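Local coordinates for protein mannan endo-1,6-alpha-mannosidase (Chaetomium thermophilum, PDB 6RY0) that probably cleaves alpha-1,6-mannosidic linkages as a family 76 glycoside hydrolase and is linked to the transfer of GPI-anchored glycoproteins into fungal cell walls, at residues Y234-H237 with V242-G245; I197-F202 with F226-A231. All blocks are in the same frame, centred on the assembly; numbering follows the deposited sequence.

Contact 1 (Y234-H237 with V242-G245); sequences YIDH and VYDG
Ile235 and Val242 face each other across a single antiparallel beta bridge, their CA atoms 4.6 Å apart, and Tyr243 N donates to Tyr234 O at 2.8 Å with an N-H...O angle of 162°. This isolated bridge draws the connection between helix 216-231 and strand 245-247 into a loop with a closed neck, on the helical fold of a family 76 glycoside hydrolase. Tyr234 O accepts a second, weaker approach, a CA-H...O contact from Val242 CA. The side chains of Ile235 and Val242 barely meet; Val242 instead packs on Ala264 and Leu267 of helix 261-278, while Ile235 packs on helix 216-231.

Tyr234 carries most of the apolar contact. Its CG stands anti to its own carbonyl carbon, which turns one face of the ring to the Gly245 backbone: Gly245 CA lies over it in a CH-pi contact, 3.8 Å from the ring centroid and displaced toward the rim. Tyr234 CZ also comes within 3.6 Å of Gly245 C. A side chain could hardly be accommodated at Gly245, because at these backbone angles its CB would run into the carbonyl oxygen of Asp244.

At the other end, the Tyr243 ring passes obliquely by Tyr234 O, and its hydroxyl reaches Asp236. The other carboxylate oxygen, Asp236 OD1, accepts from the backbone N of both Glu238, as in an Asx turn, and Thr239; these two bonds limit the rotation of the group. The carboxylate and the Tyr243 ring are turned 72° against each other. Tyr243 OH donates to Asp236 OD2 over 2.6 Å, meeting that oxygen on its anti side and 27° out of the carboxylate plane.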
# COMPACT_ATOMS: atom_id res chain seq x y z
N TYR A 234 5.05 -19.32 -0.43
CA TYR A 234 4.00 -18.33 -0.27
C TYR A 234 3.47 -17.90 -1.63
O TYR A 234 2.31 -17.49 -1.74
CB TYR A 234 4.42 -17.14 0.57
CG TYR A 234 4.80 -17.42 2.00
CD1 TYR A 234 4.67 -18.68 2.61
CD2 TYR A 234 5.36 -16.43 2.75
CE1 TYR A 234 5.09 -18.89 3.90
CE2 TYR A 234 5.80 -16.63 4.05
CZ TYR A 234 5.67 -17.87 4.63
OH TYR A 234 6.14 -18.15 5.90
N ILE A 235 4.31 -17.96 -2.67
CA ILE A 235 3.87 -17.88 -4.05
C ILE A 235 3.72 -19.32 -4.51
O ILE A 235 4.68 -20.09 -4.47
CB ILE A 235 4.86 -17.16 -4.94
CG1 ILE A 235 5.15 -15.75 -4.42
CG2 ILE A 235 4.35 -17.15 -6.38
CD1 ILE A 235 6.35 -15.10 -5.11
N ASP A 236 2.51 -19.68 -4.96
CA ASP A 236 2.26 -21.05 -5.41
C ASP A 236 3.01 -21.29 -6.71
O ASP A 236 2.83 -20.55 -7.69
CB ASP A 236 0.75 -21.24 -5.58
CG ASP A 236 0.39 -22.68 -5.79
OD1 ASP A 236 0.74 -23.25 -6.85
OD2 ASP A 236 -0.24 -23.28 -4.90
N HIS A 237 3.84 -22.33 -6.76
CA HIS A 237 4.67 -22.57 -7.93
C HIS A 237 3.87 -23.00 -9.15
O HIS A 237 4.38 -22.92 -10.25
CB HIS A 237 5.68 -23.68 -7.64
CG HIS A 237 6.72 -23.29 -6.64
ND1 HIS A 237 7.94 -23.94 -6.57
CD2 HIS A 237 6.75 -22.31 -5.71
CE1 HIS A 237 8.66 -23.37 -5.62
NE2 HIS A 237 7.97 -22.40 -5.07
N VAL A 242 -0.98 -16.18 -4.14
CA VAL A 242 -0.09 -15.63 -3.13
C VAL A 242 -0.75 -15.74 -1.76
O VAL A 242 -1.76 -15.07 -1.47
CB VAL A 242 0.32 -14.19 -3.46
CG1 VAL A 242 1.26 -13.65 -2.37
CG2 VAL A 242 1.00 -14.12 -4.83
N TYR A 243 -0.22 -16.64 -0.96
CA TYR A 243 -0.75 -16.99 0.34
C TYR A 243 -0.26 -16.01 1.42
O TYR A 243 0.49 -15.09 1.15
CB TYR A 243 -0.34 -18.44 0.66
CG TYR A 243 -0.78 -19.42 -0.42
CD1 TYR A 243 -2.09 -19.45 -0.86
CD2 TYR A 243 0.14 -20.27 -0.99
CE1 TYR A 243 -2.48 -20.34 -1.84
CE2 TYR A 243 -0.24 -21.16 -1.98
CZ TYR A 243 -1.57 -21.19 -2.41
OH TYR A 243 -2.00 -22.06 -3.39
N ASP A 244 -0.73 -16.22 2.63
CA ASP A 244 -0.57 -15.21 3.67
C ASP A 244 0.71 -15.33 4.49
O ASP A 244 1.28 -14.31 4.86
CB ASP A 244 -1.78 -15.21 4.61
CG ASP A 244 -1.82 -13.94 5.44
OD1 ASP A 244 -2.10 -12.89 4.81
OD2 ASP A 244 -1.53 -13.97 6.66
N GLY A 245 1.17 -16.52 4.80
CA GLY A 245 2.35 -16.67 5.65
C GLY A 245 2.44 -18.04 6.29
O GLY A 245 1.65 -18.92 5.96

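Contact 2 (I197-F202 with F226-A231); sequences IANACF and FDWLYA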
# COMPACT_ATOMS: atom_id res chain seq x y z
N ILE A 197 3.06 -10.18 3.61
CA ILE A 197 2.96 -8.74 3.46
C ILE A 197 4.24 -8.03 3.95
O ILE A 197 4.68 -7.06 3.33
CB ILE A 197 1.68 -8.16 4.09
CG1 ILE A 197 1.53 -6.67 3.75
CG2 ILE A 197 1.61 -8.40 5.61
CD1 ILE A 197 1.36 -6.40 2.34
N ALA A 198 4.83 -8.46 5.07
CA ALA A 198 6.06 -7.81 5.52
C ALA A 198 7.14 -7.89 4.44
O ALA A 198 7.85 -6.92 4.14
CB ALA A 198 6.57 -8.51 6.80
N ASN A 199 7.28 -9.08 3.88
CA ASN A 199 8.28 -9.32 2.86
C ASN A 199 7.96 -8.60 1.56
O ASN A 199 8.85 -8.11 0.89
CB ASN A 199 8.44 -10.84 2.71
CG ASN A 199 9.18 -11.40 3.88
OD1 ASN A 199 10.41 -11.25 3.96
ND2 ASN A 199 8.46 -11.98 4.85
N ALA A 200 6.67 -8.55 1.20
CA ALA A 200 6.24 -7.84 0.00
C ALA A 200 6.52 -6.34 0.11
O ALA A 200 6.90 -5.73 -0.88
CB ALA A 200 4.76 -8.11 -0.25
N CYS A 201 6.30 -5.76 1.28
CA CYS A 201 6.60 -4.33 1.45
C CYS A 201 8.10 -4.09 1.26
O CYS A 201 8.50 -3.13 0.59
CB CYS A 201 6.17 -3.85 2.84
SG CYS A 201 4.39 -3.74 3.12
N PHE A 202 8.93 -4.93 1.87
CA PHE A 202 10.37 -4.76 1.75
C PHE A 202 10.84 -4.96 0.31
O PHE A 202 11.67 -4.22 -0.21
CB PHE A 202 11.05 -5.69 2.76
CG PHE A 202 12.56 -5.66 2.74
CD1 PHE A 202 13.27 -4.49 2.89
CD2 PHE A 202 13.28 -6.83 2.61
CE1 PHE A 202 14.65 -4.48 2.92
CE2 PHE A 202 14.66 -6.80 2.64
CZ PHE A 202 15.35 -5.65 2.76
N PHE A 226 12.22 -11.76 -3.05
CA PHE A 226 11.25 -12.40 -3.94
C PHE A 226 11.55 -13.89 -4.07
O PHE A 226 10.65 -14.73 -4.00
CB PHE A 226 11.28 -11.74 -5.31
CG PHE A 226 10.13 -12.18 -6.17
CD1 PHE A 226 10.21 -13.33 -6.92
CD2 PHE A 226 8.95 -11.43 -6.22
CE1 PHE A 226 9.12 -13.73 -7.70
CE2 PHE A 226 7.88 -11.82 -6.99
CZ PHE A 226 7.98 -12.96 -7.71
N ASP A 227 12.83 -14.22 -4.25
CA ASP A 227 13.20 -15.61 -4.41
C ASP A 227 12.90 -16.41 -3.15
O ASP A 227 12.55 -17.59 -3.24
CB ASP A 227 14.65 -15.72 -4.84
CG ASP A 227 14.86 -15.29 -6.31
OD1 ASP A 227 13.88 -15.06 -7.05
OD2 ASP A 227 16.03 -15.16 -6.69
N TRP A 228 13.01 -15.78 -1.99
CA TRP A 228 12.64 -16.41 -0.74
C TRP A 228 11.13 -16.68 -0.67
O TRP A 228 10.69 -17.76 -0.33
CB TRP A 228 13.11 -15.57 0.46
CG TRP A 228 12.73 -16.20 1.76
CD1 TRP A 228 13.43 -17.18 2.42
CD2 TRP A 228 11.54 -15.98 2.52
NE1 TRP A 228 12.74 -17.58 3.52
CE2 TRP A 228 11.57 -16.86 3.61
CE3 TRP A 228 10.45 -15.11 2.39
CZ2 TRP A 228 10.57 -16.92 4.55
CZ3 TRP A 228 9.45 -15.15 3.35
CH2 TRP A 228 9.51 -16.06 4.39
N LEU A 229 10.33 -15.67 -1.03
CA LEU A 229 8.88 -15.83 -1.05
C LEU A 229 8.46 -16.98 -1.98
O LEU A 229 7.50 -17.70 -1.71
CB LEU A 229 8.22 -14.54 -1.51
CG LEU A 229 8.11 -13.45 -0.43
CD1 LEU A 229 7.70 -12.13 -1.07
CD2 LEU A 229 7.14 -13.85 0.66
N TYR A 230 9.16 -17.09 -3.10
CA TYR A 230 8.88 -18.19 -4.03
C TYR A 230 9.32 -19.50 -3.40
O TYR A 230 8.55 -20.46 -3.36
CB TYR A 230 9.56 -17.94 -5.38
CG TYR A 230 9.08 -18.89 -6.45
CD1 TYR A 230 7.86 -18.68 -7.07
CD2 TYR A 230 9.83 -19.98 -6.83
CE1 TYR A 230 7.38 -19.55 -8.03
CE2 TYR A 230 9.35 -20.85 -7.82
CZ TYR A 230 8.14 -20.62 -8.40
OH TYR A 230 7.61 -21.46 -9.36
N ALA A 231 10.55 -19.57 -2.90
CA ALA A 231 11.06 -20.83 -2.34
C ALA A 231 10.20 -21.35 -1.20
O ALA A 231 9.88 -22.54 -1.16
CB ALA A 231 12.51 -20.64 -1.88
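Asn199 lies against Leu229 and Trp228 where two consecutive helices run back alongside each other. The local axes approach to 10.3 Å, with 153° between their N-to-C directions, forming an antiparallel alpha-alpha hairpin, the element from which the (alpha/alpha) barrel of family 76 enzymes is built.

The Asn199 side chain points at the facing helix from its first bond. Its CB touches both methyls of Leu229, with Leu229 CD2 at 3.9 Å and Leu229 CD1 slightly farther away. Turned anti to the carbonyl carbon (chi1 -73°), Asn199 CG then leaves the leucine and comes to 3.8 Å from Trp228 CZ3, at the six-membered end of the indole. The two side chains cross at about a right angle, with amide and ring planes inclined by 36°, too far from parallel for a flat stack. Asn199 ND2 comes closest to the indole, 3.6 Å from Trp228 CZ3 and oblique to the ring; its hydrogen bond goes to Asn195 O, one turn back along the chain. Asn199 OD1 accepts from Leu180 N, so the oxygen and the nitrogen of this buried amide each have a backbone partner, which holds the group against rotation. At the far end of the indole, Trp228 NE1 is bonded to Cys176 O. A leucine in place of Asn199 would probably leave Leu180 N and Asn195 O without these partners, with the buried backbone around them less firmly placed.

Ala200 adds a lighter touch, its N lying 4.4 Å from Leu229 CD1. The hairpin sits against several helices: Ala200 also packs on helix 261-278, Cys201 on helix 127-142 and Phe202 on helix 155-167, while Phe226 meets Trp283 of helix 281-298 edge to face and Asn195 ends the short strand 193-195.

Strand 193-195 leads directly into helix 196-213, and the return along helix 216-231 brings residues 226-231 beside 197-202, so contact 2 closes the helical hairpin. Only after that does the chain enter the loop whose neck is joined by contact 1. The two closures are therefore in series, neither nested nor crossed, with centres about 9 Å apart. They abut: the ring of Tyr234 packs on Trp228 and Leu229, Ile235 on Phe226, and His237 NE2 probably bonds to Tyr230 O. Beyond the loop, strand 245-247 pairs antiparallel with 193-195, returning the chain to the start of the hairpin and tying both contacts into one local unit.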